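Local structure of phospholipase C-beta (PLC-beta) (Sepia officinalis, 3QR0) at residues A[676-681]-A[714-719]; A[68-73]-A[106-111]; A[249-254]-A[274-279]; A[439-444]-A[465-470]; A[659-664]-A[695-700]. The protein is a calcium-containing member of the phospholipase C-beta family, a multidomain protein assembled from PH, EF-hand-like, TIM-barrel and C2 modules. All blocks are in the same frame, centred on the assembly; numbering follows the deposited sequence.

The five contacts sample four modules of one chain. Contact 2 joins two strands of the PH domain, contact 3 two helices of the EF-hand-like region, contact 4 a loop and a strand of the X half of the TIM barrel; contacts 1 and 5 both lie in the C2 domain, their centres 30 Å apart and their segments alternating along the chain. No two contacts touch; the closest pair, contacts 2 and 5, have nearest atoms about 10 Å apart, whereas contacts 3 and 4 lie 53 Å apart between centres. Contact 4 has the clearest tie to the calcium site: strand 466-469 runs beside strand 412-418, which carries the calcium ligand Glu417.

Contact 1. Residues A[676-681]-A[714-719]; sequences YGLPTD and PDLAVV
Tyr676 and Val718 form an antiparallel hydrogen-bonded pair, with Tyr676 N to Val718 O at 3.1 Å and Val718 N to Tyr676 O at 2.9 Å, where strand 669-676 ends beside the start of strand 718-725. Just past the pair the backbones close in, Gly677 CA lying 3.9 Å from Ala717 CA. Glycine suits this spot because Ala717 CB occupies the space into which a side chain would point; Gly677 CA also approaches Leu716 O at 3.4 Å. Both side chains of the pair project from the same face of the sheet, and Val718 CG2, set between its backbone N and carbonyl carbon (CG1 chi1 -56°), meets the edge of the Tyr676 ring in its plane, 3.6 Å from CD2. This face of the C2 beta sandwich packs on helix 605-613 of the barrel, where Ile605 and Val609 touch the tyrosine and Val613 the valine, so an aromatic and a branched residue fill a domain interface. Tyr676 OH is hydrogen-bonded to Glu674 and Arg720. Beyond the glycine, Leu678 CD2 meets Leu716 CD1 at 3.6 Å, the two leucines crossing at an angle. Asp681 uses its two carboxylate oxygens to accept from Val712 N and Leu713 N.

Contact 2. Residues A[68-73]-A[106-111]; sequences AYVRDI and VTICHG
Ile73 fits its outer branch against two bumps on the neighbouring strand: CD1 rests on Val106 CG1 at 3.6 Å and on Ile108 CG1 at 3.8 Å. With its CG1 anti to the backbone N (chi1 176°), Ile73 lies alongside Ile108, both pointing the same way, while Val70 CG1 meets Ile108 CG2 from across. On the reverse face the short Cys109 side chain sets SG against Asp72 CB at 3.6 Å. The register shifts by one residue at a classic beta bulge: Arg71 and Asp72 both face Cys109, and Arg71 N (2.8 Å) and Asp72 N (3.2 Å) both donate to Cys109 O. These are neighbouring strands of the PH-domain sheet, and helix 127-141 covers the isoleucine face with Ala130, Ser134 and Phe138. Arg71, bent at chi2 (-67°), brings its guanidinium edge to Gly111, where NE and NH2 grip the glycine O side-on, each at 3.1 Å. Bare Gly111 also admits Tyr69 CB against its carbonyl. Arg71 NH2 further bonds Ser754, and Asp72 salt-bridges Lys406 and Arg74.

Contact 3. Residues A[249-254]-A[274-279]; sequences MFRDFL and AQCEAL
Cys276 drives its thiol against the main chain of the facing helix, SG standing 3.6 Å from Arg251 CA. The small cysteine suits this place, where the helices come close and Arg251 CA and Cys276 CA are 6.0 Å apart. The axes of the two short helical segments cross at 105° with a closest approach of 9.3 Å, so few residues can touch. With SG anti to its own carbonyl carbon (chi1 -72°), Cys276 reaches between Arg251 and Leu254, whose CD1 lies 3.8 Å from the sulfur. The same sulfur stands 5.4 Å from the centroid of the Phe250 ring, an oblique sulfur-aromatic contact. Leu279 CB comes to the edge of that ring, near its plane, while Leu254 CD1, from the phenylalanine's own helix, sits over one face, 3.7 Å above the plane and offset toward the rim. Phe305 of helix 299-307 adds an edge-to-face ring contact, extending the apolar cluster to a third helix of the EF-hand-like region. Arg251 offers only its aliphatic root to the cysteine. Its bent chain carries the guanidinium away, where NE and NH2 hold Asp252 OD2 of the same helix side-on and NH1 forms a salt bridge with Asp273 at the start of the partner helix. The crossing thus probably rests on dispersion and shape around a weakly polar sulfur, while the Arg251-Asp273 salt bridge at its margin probably adds a second tie between the helices.

Contact 4. Residues A[439-444]-A[465-470]; sequences LLLDKP and KILIKN
Leu441 and Leu467 lie side by side and point the same way, Leu441 CD2 meeting Leu467 CG at 3.9 Å. Leu440 takes the other course. Its CB leaves pointing away from the strand, but with CG anti to the backbone N (chi1 -173°) and chi2 turned to 59°, CD1 curls back to cross Ile468 at CG1, 3.7 Å away. Leu439 meets Ile466 obliquely, CB to CD1 at 3.9 Å. Leucine and isoleucine, with branched ends, suit both flanks of the Leu440-Ile466 backbone bridge: Ile466 N donates to Leu439 O at 2.7 Å, and Ile466 O accepts an almost straight bond from Leu441 N at 3.0 Å. Two waters add to the direct bonds, the second where the loop leaves the strand. One donates to Leu440 O and accepts from Lys465 NZ, both at 2.7 Å; the other accepts from Ile468 N at 2.9 Å and lies close to Leu441 O, to which Asn519 ND2 is hydrogen-bonded. The long lysine suits its position: CD passes Leu439 O, and NZ also reaches Glu438 O. In the TIM barrel, helix 422-436 leads from strand 412-418 into this loop, and the chain returns as the parallel strand 466-469, a beta-alpha-beta crossover; Leu414, Phe416, Asn433 and Phe436 of that strand and helix pack on Leu440, Ile466 and Ile468, while loop residues Leu462, Tyr520 and Ile521 meet Leu441 and Leu467.

Contact 5. Residues A[659-664]-A[695-700]; sequences AQFLSD and NGMDPY
Phe661 N donates to Met697 O at 2.8 Å, approaching from above the carbonyl plane, and Ala659 N donates to Pro699 O at 3.1 Å, so the end of strand 650-660 is clasped by the loop 695-700. Further on, Gly696 O accepts from Ser663 N at 3.1 Å and, weakly, from Leu662 N. Phe661 has a left-handed backbone conformation (phi 54°, psi 47°), consistent with this turn. Pro699 lays its ring against the strand end, CD 3.2 Å from Ala659 O and CG 3.9 Å from Ala659 CB; the small alanine leaves space for the rigid ring. Phe661 CE1 and Met697 CG meet obliquely at 4.3 Å. The two segments sit at one end of the C2 beta sandwich, next to the EF-hand region, whose Tyr222 touches Phe661 and whose Leu225 touches Met697. A second shell shapes the loop: Asn695 OD1 accepts from Met697 N, making an Asx turn, and from Asp698 N at 2.9 Å, both from the same face of its amide. Asn695 ND2 in turn donates to Asp698 OD1 at 3.0 Å, on the anti side, somewhat out of the carboxylate plane. Outermost, Asp698 OD2 forms a salt bridge with Arg190 and accepts from Glu227 N, tying the loop to that domain.

Contact 1. Residues A[676-681]-A[714-719]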
# COMPACT_ATOMS: atom_id res chain seq x y z
N TYR A 676 3.27 -16.01 2.08
CA TYR A 676 4.52 -15.78 1.33
C TYR A 676 5.61 -15.43 2.32
O TYR A 676 5.43 -14.57 3.18
CB TYR A 676 4.37 -14.65 0.30
CG TYR A 676 3.01 -14.59 -0.33
CD1 TYR A 676 2.63 -15.51 -1.30
CD2 TYR A 676 2.09 -13.63 0.04
CE1 TYR A 676 1.36 -15.48 -1.88
CE2 TYR A 676 0.82 -13.58 -0.53
CZ TYR A 676 0.47 -14.50 -1.49
OH TYR A 676 -0.79 -14.46 -2.06
N GLY A 677 6.75 -16.09 2.19
CA GLY A 677 7.90 -15.85 3.05
C GLY A 677 9.06 -16.65 2.51
O GLY A 677 9.30 -16.66 1.31
N LEU A 678 9.77 -17.36 3.39
CA LEU A 678 10.75 -18.33 2.94
C LEU A 678 10.05 -19.37 2.05
O LEU A 678 8.85 -19.60 2.21
CB LEU A 678 11.43 -19.04 4.12
CG LEU A 678 12.40 -18.23 4.98
CD1 LEU A 678 13.12 -19.16 5.94
CD2 LEU A 678 13.40 -17.46 4.14
N PRO A 679 10.80 -19.98 1.12
CA PRO A 679 10.20 -21.00 0.27
C PRO A 679 9.46 -22.08 1.07
O PRO A 679 8.35 -22.46 0.70
CB PRO A 679 11.40 -21.60 -0.47
CG PRO A 679 12.37 -20.49 -0.54
CD PRO A 679 12.19 -19.68 0.72
N THR A 680 10.05 -22.53 2.18
CA THR A 680 9.43 -23.55 3.03
C THR A 680 8.13 -23.08 3.71
O THR A 680 7.32 -23.90 4.14
CB THR A 680 10.42 -24.06 4.11
OG1 THR A 680 9.95 -25.31 4.64
CG2 THR A 680 10.59 -23.05 5.23
N ASP A 681 7.94 -21.76 3.81
CA ASP A 681 6.75 -21.18 4.44
C ASP A 681 5.75 -20.62 3.42
O ASP A 681 4.71 -20.09 3.80
CB ASP A 681 7.15 -20.04 5.38
CG ASP A 681 7.97 -20.51 6.57
OD1 ASP A 681 7.82 -21.68 6.97
OD2 ASP A 681 8.77 -19.71 7.10
N PRO A 714 8.71 -16.49 10.79
CA PRO A 714 7.57 -15.59 10.79
C PRO A 714 7.87 -14.15 10.34
O PRO A 714 7.07 -13.56 9.62
CB PRO A 714 7.10 -15.62 12.24
CG PRO A 714 7.50 -16.96 12.73
CD PRO A 714 8.82 -17.23 12.06
N ASP A 715 9.00 -13.59 10.76
CA ASP A 715 9.28 -12.17 10.47
C ASP A 715 9.60 -11.89 9.00
O ASP A 715 9.61 -10.73 8.60
CB ASP A 715 10.40 -11.63 11.37
CG ASP A 715 9.94 -11.44 12.82
OD1 ASP A 715 8.71 -11.45 13.08
OD2 ASP A 715 10.82 -11.28 13.70
N LEU A 716 9.84 -12.93 8.19
CA LEU A 716 9.97 -12.77 6.74
C LEU A 716 8.66 -13.05 5.99
O LEU A 716 8.61 -12.95 4.76
CB LEU A 716 11.08 -13.69 6.20
CG LEU A 716 12.53 -13.30 6.51
CD1 LEU A 716 13.47 -14.37 5.98
CD2 LEU A 716 12.89 -11.94 5.90
N ALA A 717 7.60 -13.38 6.72
CA ALA A 717 6.37 -13.88 6.11
C ALA A 717 5.19 -12.94 6.26
O ALA A 717 5.12 -12.14 7.20
CB ALA A 717 6.02 -15.24 6.70
N VAL A 718 4.26 -13.05 5.32
CA VAL A 718 2.96 -12.40 5.42
C VAL A 718 1.87 -13.42 5.15
O VAL A 718 2.08 -14.38 4.39
CB VAL A 718 2.84 -11.23 4.44
CG1 VAL A 718 3.97 -10.24 4.66
CG2 VAL A 718 2.82 -11.72 2.98
N VAL A 719 0.73 -13.23 5.79
CA VAL A 719 -0.48 -13.98 5.47
C VAL A 719 -1.40 -13.04 4.71
O VAL A 719 -1.42 -11.82 4.96
CB VAL A 719 -1.16 -14.57 6.74
CG1 VAL A 719 -1.65 -13.47 7.68
CG2 VAL A 719 -2.29 -15.50 6.34

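Contact 2. Residues A[68-73]-A[106-111]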
# COMPACT_ATOMS: atom_id res chain seq x y z
N ALA A 68 -10.63 8.38 -0.26
CA ALA A 68 -9.97 7.08 -0.30
C ALA A 68 -9.27 6.80 -1.63
O ALA A 68 -8.34 6.00 -1.67
CB ALA A 68 -10.97 5.97 0.00
N TYR A 69 -9.71 7.43 -2.71
CA TYR A 69 -9.12 7.22 -4.03
C TYR A 69 -8.45 8.47 -4.61
O TYR A 69 -8.02 8.47 -5.76
CB TYR A 69 -10.18 6.64 -4.97
CG TYR A 69 -10.91 5.48 -4.31
CD1 TYR A 69 -10.23 4.34 -3.92
CD2 TYR A 69 -12.28 5.55 -4.04
CE1 TYR A 69 -10.88 3.29 -3.29
CE2 TYR A 69 -12.94 4.51 -3.41
CZ TYR A 69 -12.24 3.38 -3.04
OH TYR A 69 -12.89 2.34 -2.42
N VAL A 70 -8.34 9.52 -3.81
CA VAL A 70 -7.61 10.72 -4.23
C VAL A 70 -6.12 10.42 -4.16
O VAL A 70 -5.63 9.88 -3.16
CB VAL A 70 -7.99 11.96 -3.39
CG1 VAL A 70 -6.96 13.07 -3.58
CG2 VAL A 70 -9.39 12.45 -3.78
N ARG A 71 -5.41 10.75 -5.23
CA ARG A 71 -3.99 10.41 -5.38
C ARG A 71 -3.09 11.61 -5.16
O ARG A 71 -2.02 11.50 -4.57
CB ARG A 71 -3.74 9.82 -6.77
CG ARG A 71 -4.50 8.53 -7.03
CD ARG A 71 -4.00 7.41 -6.16
NE ARG A 71 -4.86 6.23 -6.22
CZ ARG A 71 -4.57 5.05 -5.66
NH1 ARG A 71 -3.43 4.88 -5.00
NH2 ARG A 71 -5.42 4.05 -5.77
N ASP A 72 -3.52 12.76 -5.66
CA ASP A 72 -2.77 13.98 -5.45
C ASP A 72 -3.68 15.18 -5.61
O ASP A 72 -4.74 15.10 -6.25
CB ASP A 72 -1.61 14.06 -6.45
CG ASP A 72 -0.43 14.87 -5.93
OD1 ASP A 72 -0.51 15.46 -4.82
OD2 ASP A 72 0.60 14.92 -6.64
N ILE A 73 -3.27 16.28 -4.99
CA ILE A 73 -3.87 17.57 -5.21
C ILE A 73 -2.72 18.56 -5.28
O ILE A 73 -1.82 18.53 -4.43
CB ILE A 73 -4.92 17.95 -4.13
CG1 ILE A 73 -5.45 19.36 -4.35
CG2 ILE A 73 -4.35 17.77 -2.72
CD1 ILE A 73 -6.70 19.68 -3.55
N VAL A 106 -6.03 24.75 -8.86
CA VAL A 106 -5.89 23.53 -8.09
C VAL A 106 -6.30 22.35 -8.97
O VAL A 106 -7.35 22.39 -9.61
CB VAL A 106 -6.79 23.54 -6.83
CG1 VAL A 106 -6.74 22.18 -6.11
CG2 VAL A 106 -6.37 24.66 -5.90
N THR A 107 -5.46 21.32 -9.01
CA THR A 107 -5.70 20.13 -9.82
C THR A 107 -5.72 18.92 -8.91
O THR A 107 -4.81 18.74 -8.10
CB THR A 107 -4.59 19.93 -10.86
OG1 THR A 107 -4.51 21.07 -11.71
CG2 THR A 107 -4.85 18.70 -11.72
N ILE A 108 -6.76 18.10 -9.03
CA ILE A 108 -6.89 16.89 -8.23
C ILE A 108 -6.86 15.69 -9.18
O ILE A 108 -7.53 15.70 -10.21
CB ILE A 108 -8.21 16.87 -7.43
CG1 ILE A 108 -8.37 18.17 -6.63
CG2 ILE A 108 -8.25 15.66 -6.49
CD1 ILE A 108 -9.72 18.29 -5.92
N CYS A 109 -6.07 14.67 -8.85
CA CYS A 109 -6.18 13.40 -9.55
C CYS A 109 -6.60 12.29 -8.60
O CYS A 109 -6.16 12.23 -7.45
CB CYS A 109 -4.90 13.02 -10.29
SG CYS A 109 -3.42 12.90 -9.31
N HIS A 110 -7.47 11.44 -9.11
CA HIS A 110 -8.11 10.39 -8.33
C HIS A 110 -8.29 9.15 -9.19
O HIS A 110 -8.47 9.23 -10.41
CB HIS A 110 -9.47 10.87 -7.78
CG HIS A 110 -10.21 11.78 -8.71
ND1 HIS A 110 -11.19 11.33 -9.57
CD2 HIS A 110 -10.12 13.12 -8.91
CE1 HIS A 110 -11.67 12.35 -10.26
NE2 HIS A 110 -11.04 13.45 -9.88
N GLY A 111 -8.23 8.00 -8.54
CA GLY A 111 -8.47 6.75 -9.22
C GLY A 111 -8.45 5.58 -8.26
O GLY A 111 -7.68 5.57 -7.29

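Contact 3. Residues A[249-254]-A[274-279]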
# COMPACT_ATOMS: atom_id res chain seq x y z
N MET A 249 -14.46 -11.82 32.37
CA MET A 249 -14.52 -12.60 31.14
C MET A 249 -14.01 -11.81 29.93
O MET A 249 -13.33 -12.36 29.07
CB MET A 249 -15.94 -13.08 30.86
CG MET A 249 -16.44 -14.17 31.78
SD MET A 249 -18.21 -14.46 31.53
CE MET A 249 -18.56 -15.49 32.95
N PHE A 250 -14.35 -10.53 29.88
CA PHE A 250 -13.91 -9.67 28.79
C PHE A 250 -12.40 -9.45 28.87
O PHE A 250 -11.70 -9.51 27.85
CB PHE A 250 -14.68 -8.34 28.79
CG PHE A 250 -14.50 -7.51 27.55
CD1 PHE A 250 -14.69 -8.07 26.28
CD2 PHE A 250 -14.17 -6.17 27.63
CE1 PHE A 250 -14.53 -7.30 25.13
CE2 PHE A 250 -14.01 -5.39 26.49
CZ PHE A 250 -14.19 -5.96 25.24
N ARG A 251 -11.90 -9.20 30.07
CA ARG A 251 -10.47 -9.01 30.31
C ARG A 251 -9.66 -10.22 29.81
O ARG A 251 -8.67 -10.07 29.10
CB ARG A 251 -10.21 -8.80 31.79
CG ARG A 251 -8.76 -8.49 32.16
CD ARG A 251 -8.51 -8.80 33.61
NE ARG A 251 -8.60 -10.23 33.85
CZ ARG A 251 -8.67 -10.80 35.05
NH1 ARG A 251 -8.66 -10.07 36.16
NH2 ARG A 251 -8.75 -12.12 35.14
N ASP A 252 -10.10 -11.41 30.19
CA ASP A 252 -9.43 -12.64 29.77
C ASP A 252 -9.54 -12.86 28.27
O ASP A 252 -8.58 -13.32 27.64
CB ASP A 252 -9.97 -13.84 30.55
CG ASP A 252 -9.58 -13.80 32.02
OD1 ASP A 252 -10.12 -14.60 32.81
OD2 ASP A 252 -8.73 -12.96 32.40
N PHE A 253 -10.68 -12.50 27.68
CA PHE A 253 -10.83 -12.52 26.22
C PHE A 253 -9.78 -11.63 25.56
O PHE A 253 -9.07 -12.06 24.65
CB PHE A 253 -12.25 -12.09 25.83
CG PHE A 253 -12.43 -11.81 24.37
CD1 PHE A 253 -12.30 -12.81 23.43
CD2 PHE A 253 -12.79 -10.54 23.93
CE1 PHE A 253 -12.48 -12.55 22.08
CE2 PHE A 253 -12.98 -10.28 22.59
CZ PHE A 253 -12.83 -11.28 21.66
N LEU A 254 -9.67 -10.39 26.02
CA LEU A 254 -8.70 -9.44 25.46
C LEU A 254 -7.25 -9.88 25.68
O LEU A 254 -6.42 -9.73 24.78
CB LEU A 254 -8.92 -8.04 26.04
CG LEU A 254 -10.24 -7.35 25.68
CD1 LEU A 254 -10.39 -6.02 26.43
CD2 LEU A 254 -10.34 -7.13 24.20
N ALA A 274 -10.39 -2.48 35.74
CA ALA A 274 -10.92 -1.12 35.68
C ALA A 274 -11.05 -0.61 34.24
O ALA A 274 -12.04 0.04 33.91
CB ALA A 274 -10.03 -0.17 36.50
N GLN A 275 -10.06 -0.91 33.40
CA GLN A 275 -10.12 -0.54 31.99
C GLN A 275 -11.25 -1.27 31.26
O GLN A 275 -11.95 -0.66 30.45
CB GLN A 275 -8.80 -0.86 31.29
CG GLN A 275 -7.63 0.00 31.73
CD GLN A 275 -6.29 -0.56 31.27
OE1 GLN A 275 -6.22 -1.60 30.62
NE2 GLN A 275 -5.21 0.15 31.61
N CYS A 276 -11.40 -2.56 31.54
CA CYS A 276 -12.43 -3.37 30.88
C CYS A 276 -13.85 -2.99 31.31
O CYS A 276 -14.75 -2.95 30.48
CB CYS A 276 -12.17 -4.86 31.12
SG CYS A 276 -10.74 -5.45 30.19
N GLU A 277 -14.04 -2.70 32.60
CA GLU A 277 -15.32 -2.17 33.06
C GLU A 277 -15.66 -0.88 32.32
O GLU A 277 -16.81 -0.67 31.93
CB GLU A 277 -15.29 -1.92 34.57
CG GLU A 277 -16.63 -1.48 35.15
CD GLU A 277 -16.55 -1.19 36.64
OE1 GLU A 277 -16.65 -2.15 37.43
OE2 GLU A 277 -16.40 -0.01 37.01
N ALA A 278 -14.65 -0.04 32.12
CA ALA A 278 -14.83 1.25 31.45
C ALA A 278 -15.13 1.07 29.97
O ALA A 278 -16.00 1.75 29.42
CB ALA A 278 -13.59 2.12 31.64
N LEU A 279 -14.41 0.16 29.31
CA LEU A 279 -14.69 -0.15 27.91
C LEU A 279 -16.10 -0.72 27.73
O LEU A 279 -16.81 -0.36 26.78
CB LEU A 279 -13.67 -1.15 27.35
CG LEU A 279 -12.24 -0.62 27.15
CD1 LEU A 279 -11.32 -1.77 26.74
CD2 LEU A 279 -12.18 0.50 26.14

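Contact 4. Residues A[439-444]-A[465-470]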
# COMPACT_ATOMS: atom_id res chain seq x y z
N LEU A 439 18.16 18.95 -2.98
CA LEU A 439 17.77 17.54 -2.79
C LEU A 439 18.83 16.56 -3.31
O LEU A 439 18.92 15.43 -2.82
CB LEU A 439 16.44 17.25 -3.50
CG LEU A 439 15.24 18.12 -3.15
CD1 LEU A 439 14.05 17.73 -4.03
CD2 LEU A 439 14.89 18.01 -1.67
N LEU A 440 19.60 16.97 -4.30
CA LEU A 440 20.58 16.09 -4.92
C LEU A 440 21.78 15.87 -4.01
O LEU A 440 22.44 16.83 -3.60
CB LEU A 440 21.03 16.68 -6.25
CG LEU A 440 21.94 15.81 -7.12
CD1 LEU A 440 21.26 14.49 -7.47
CD2 LEU A 440 22.31 16.58 -8.39
N LEU A 441 22.07 14.60 -3.71
CA LEU A 441 23.27 14.26 -2.94
C LEU A 441 24.43 14.07 -3.91
O LEU A 441 24.67 12.97 -4.41
CB LEU A 441 23.06 12.99 -2.10
CG LEU A 441 24.18 12.72 -1.09
CD1 LEU A 441 24.12 13.70 0.08
CD2 LEU A 441 24.14 11.28 -0.59
N ASP A 442 25.13 15.16 -4.17
CA ASP A 442 26.20 15.17 -5.17
C ASP A 442 27.60 15.02 -4.55
O ASP A 442 28.60 15.10 -5.27
CB ASP A 442 26.13 16.46 -6.02
CG ASP A 442 26.32 17.72 -5.19
OD1 ASP A 442 26.42 17.62 -3.95
OD2 ASP A 442 26.37 18.82 -5.79
N LYS A 443 27.65 14.80 -3.24
CA LYS A 443 28.91 14.66 -2.49
C LYS A 443 28.73 13.72 -1.29
O LYS A 443 27.64 13.64 -0.73
CB LYS A 443 29.34 16.02 -1.95
CG LYS A 443 30.17 16.87 -2.90
CD LYS A 443 30.78 18.08 -2.18
CE LYS A 443 31.62 17.66 -0.96
NZ LYS A 443 32.62 18.69 -0.55
N PRO A 444 29.82 13.05 -0.87
CA PRO A 444 29.76 12.27 0.37
C PRO A 444 29.49 13.15 1.59
O PRO A 444 29.88 14.31 1.60
CB PRO A 444 31.16 11.65 0.48
CG PRO A 444 31.71 11.69 -0.90
CD PRO A 444 31.13 12.91 -1.54
N LYS A 465 16.93 13.51 0.47
CA LYS A 465 18.01 13.46 -0.50
C LYS A 465 17.72 12.46 -1.62
O LYS A 465 17.12 11.40 -1.38
CB LYS A 465 19.35 13.11 0.17
CG LYS A 465 19.81 14.12 1.23
CD LYS A 465 20.18 15.45 0.61
CE LYS A 465 20.53 16.49 1.66
NZ LYS A 465 20.61 17.83 1.05
N ILE A 466 18.14 12.82 -2.83
CA ILE A 466 18.01 11.99 -4.01
C ILE A 466 19.41 11.51 -4.38
O ILE A 466 20.32 12.33 -4.56
CB ILE A 466 17.40 12.77 -5.19
CG1 ILE A 466 15.93 13.11 -4.89
CG2 ILE A 466 17.51 11.97 -6.50
CD1 ILE A 466 15.38 14.26 -5.73
N LEU A 467 19.59 10.20 -4.45
CA LEU A 467 20.87 9.60 -4.82
C LEU A 467 20.82 9.09 -6.25
O LEU A 467 19.79 8.57 -6.70
CB LEU A 467 21.23 8.46 -3.87
CG LEU A 467 21.69 8.90 -2.48
CD1 LEU A 467 20.49 9.17 -1.60
CD2 LEU A 467 22.61 7.85 -1.85
N ILE A 468 21.93 9.26 -6.95
CA ILE A 468 22.04 8.84 -8.34
C ILE A 468 22.85 7.56 -8.44
O ILE A 468 24.01 7.53 -8.01
CB ILE A 468 22.74 9.90 -9.22
CG1 ILE A 468 22.06 11.27 -9.08
CG2 ILE A 468 22.74 9.45 -10.68
CD1 ILE A 468 20.60 11.27 -9.45
N LYS A 469 22.24 6.54 -9.02
CA LYS A 469 22.91 5.28 -9.34
C LYS A 469 23.22 5.28 -10.83
O LYS A 469 22.32 5.17 -11.67
CB LYS A 469 22.03 4.09 -8.95
CG LYS A 469 22.51 2.73 -9.47
CD LYS A 469 21.47 1.65 -9.23
CE LYS A 469 21.68 0.44 -10.13
NZ LYS A 469 21.57 0.77 -11.59
N ASN A 470 24.50 5.42 -11.15
CA ASN A 470 24.99 5.46 -12.52
C ASN A 470 26.44 5.01 -12.52
O ASN A 470 27.14 5.16 -11.52
CB ASN A 470 24.88 6.88 -13.08
CG ASN A 470 25.10 6.95 -14.58
OD1 ASN A 470 24.15 6.92 -15.36
ND2 ASN A 470 26.36 7.06 -14.99
O HOH W 1 22.45 17.37 -0.94
O HOH W 2 24.15 10.49 -5.59

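Contact 5. Residues A[659-664]-A[695-700]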
# COMPACT_ATOMS: atom_id res chain seq x y z
N ALA A 659 -18.27 -12.49 5.63
CA ALA A 659 -17.88 -11.23 5.00
C ALA A 659 -19.06 -10.28 4.97
O ALA A 659 -20.21 -10.72 5.02
CB ALA A 659 -17.34 -11.46 3.60
N GLN A 660 -18.77 -8.98 4.91
CA GLN A 660 -19.80 -7.95 4.87
C GLN A 660 -19.57 -7.01 3.70
O GLN A 660 -18.44 -6.62 3.42
CB GLN A 660 -19.80 -7.14 6.16
CG GLN A 660 -20.07 -7.97 7.43
CD GLN A 660 -18.84 -8.70 7.92
OE1 GLN A 660 -17.76 -8.11 8.05
NE2 GLN A 660 -19.00 -9.99 8.21
N PHE A 661 -20.66 -6.65 3.03
CA PHE A 661 -20.67 -5.59 2.02
C PHE A 661 -19.64 -5.79 0.93
O PHE A 661 -18.91 -4.87 0.59
CB PHE A 661 -20.48 -4.23 2.69
CG PHE A 661 -21.49 -3.92 3.74
CD1 PHE A 661 -22.82 -3.72 3.40
CD2 PHE A 661 -21.12 -3.83 5.07
CE1 PHE A 661 -23.76 -3.43 4.38
CE2 PHE A 661 -22.05 -3.54 6.05
CZ PHE A 661 -23.38 -3.34 5.70
N LEU A 662 -19.57 -7.00 0.40
CA LEU A 662 -18.65 -7.30 -0.69
C LEU A 662 -19.03 -6.58 -1.98
O LEU A 662 -18.17 -6.26 -2.78
CB LEU A 662 -18.56 -8.80 -0.94
CG LEU A 662 -17.90 -9.63 0.16
CD1 LEU A 662 -17.82 -11.07 -0.30
CD2 LEU A 662 -16.52 -9.08 0.52
N SER A 663 -20.33 -6.34 -2.17
CA SER A 663 -20.81 -5.78 -3.43
C SER A 663 -22.18 -5.12 -3.32
O SER A 663 -22.97 -5.43 -2.42
CB SER A 663 -20.86 -6.89 -4.49
OG SER A 663 -21.40 -6.41 -5.70
N ASP A 664 -22.47 -4.24 -4.28
CA ASP A 664 -23.78 -3.59 -4.38
C ASP A 664 -24.80 -4.44 -5.14
O ASP A 664 -25.96 -4.04 -5.29
CB ASP A 664 -23.65 -2.18 -5.00
CG ASP A 664 -22.78 -2.16 -6.25
OD1 ASP A 664 -22.72 -3.17 -6.98
OD2 ASP A 664 -22.14 -1.11 -6.51
N ASN A 695 -25.19 -13.59 -2.58
CA ASN A 695 -25.16 -12.77 -1.37
C ASN A 695 -23.90 -11.92 -1.38
O ASN A 695 -22.81 -12.41 -1.13
CB ASN A 695 -25.22 -13.65 -0.12
CG ASN A 695 -25.46 -12.84 1.16
OD1 ASN A 695 -25.41 -11.61 1.16
ND2 ASN A 695 -25.71 -13.55 2.26
N GLY A 696 -24.07 -10.63 -1.69
CA GLY A 696 -22.98 -9.68 -1.65
C GLY A 696 -22.96 -8.85 -0.38
O GLY A 696 -22.06 -8.03 -0.19
N MET A 697 -23.95 -9.06 0.50
CA MET A 697 -24.15 -8.20 1.67
C MET A 697 -23.63 -8.84 2.96
O MET A 697 -22.93 -8.19 3.73
CB MET A 697 -25.64 -7.85 1.81
CG MET A 697 -25.97 -6.85 2.92
SD MET A 697 -27.67 -6.23 2.81
CE MET A 697 -27.50 -5.01 1.51
N ASP A 698 -23.96 -10.11 3.19
CA ASP A 698 -23.53 -10.78 4.41
C ASP A 698 -23.36 -12.30 4.25
O ASP A 698 -23.97 -13.07 4.98
CB ASP A 698 -24.48 -10.45 5.57
CG ASP A 698 -25.93 -10.88 5.32
OD1 ASP A 698 -26.25 -11.37 4.22
OD2 ASP A 698 -26.75 -10.73 6.25
N PRO A 699 -22.49 -12.73 3.31
CA PRO A 699 -22.25 -14.17 3.13
C PRO A 699 -21.64 -14.80 4.39
O PRO A 699 -20.77 -14.19 5.00
CB PRO A 699 -21.25 -14.21 1.97
CG PRO A 699 -20.59 -12.87 1.98
CD PRO A 699 -21.66 -11.92 2.41
N TYR A 700 -22.11 -15.99 4.75
CA TYR A 700 -21.64 -16.67 5.96
C TYR A 700 -20.94 -17.98 5.58
O TYR A 700 -21.59 -18.99 5.35
CB TYR A 700 -22.82 -16.91 6.91
CG TYR A 700 -22.50 -17.60 8.23
CD1 TYR A 700 -21.34 -17.29 8.95
CD2 TYR A 700 -23.38 -18.53 8.79
CE1 TYR A 700 -21.06 -17.92 10.17
CE2 TYR A 700 -23.11 -19.15 10.01
CZ TYR A 700 -21.95 -18.84 10.69
OH TYR A 700 -21.66 -19.44 11.89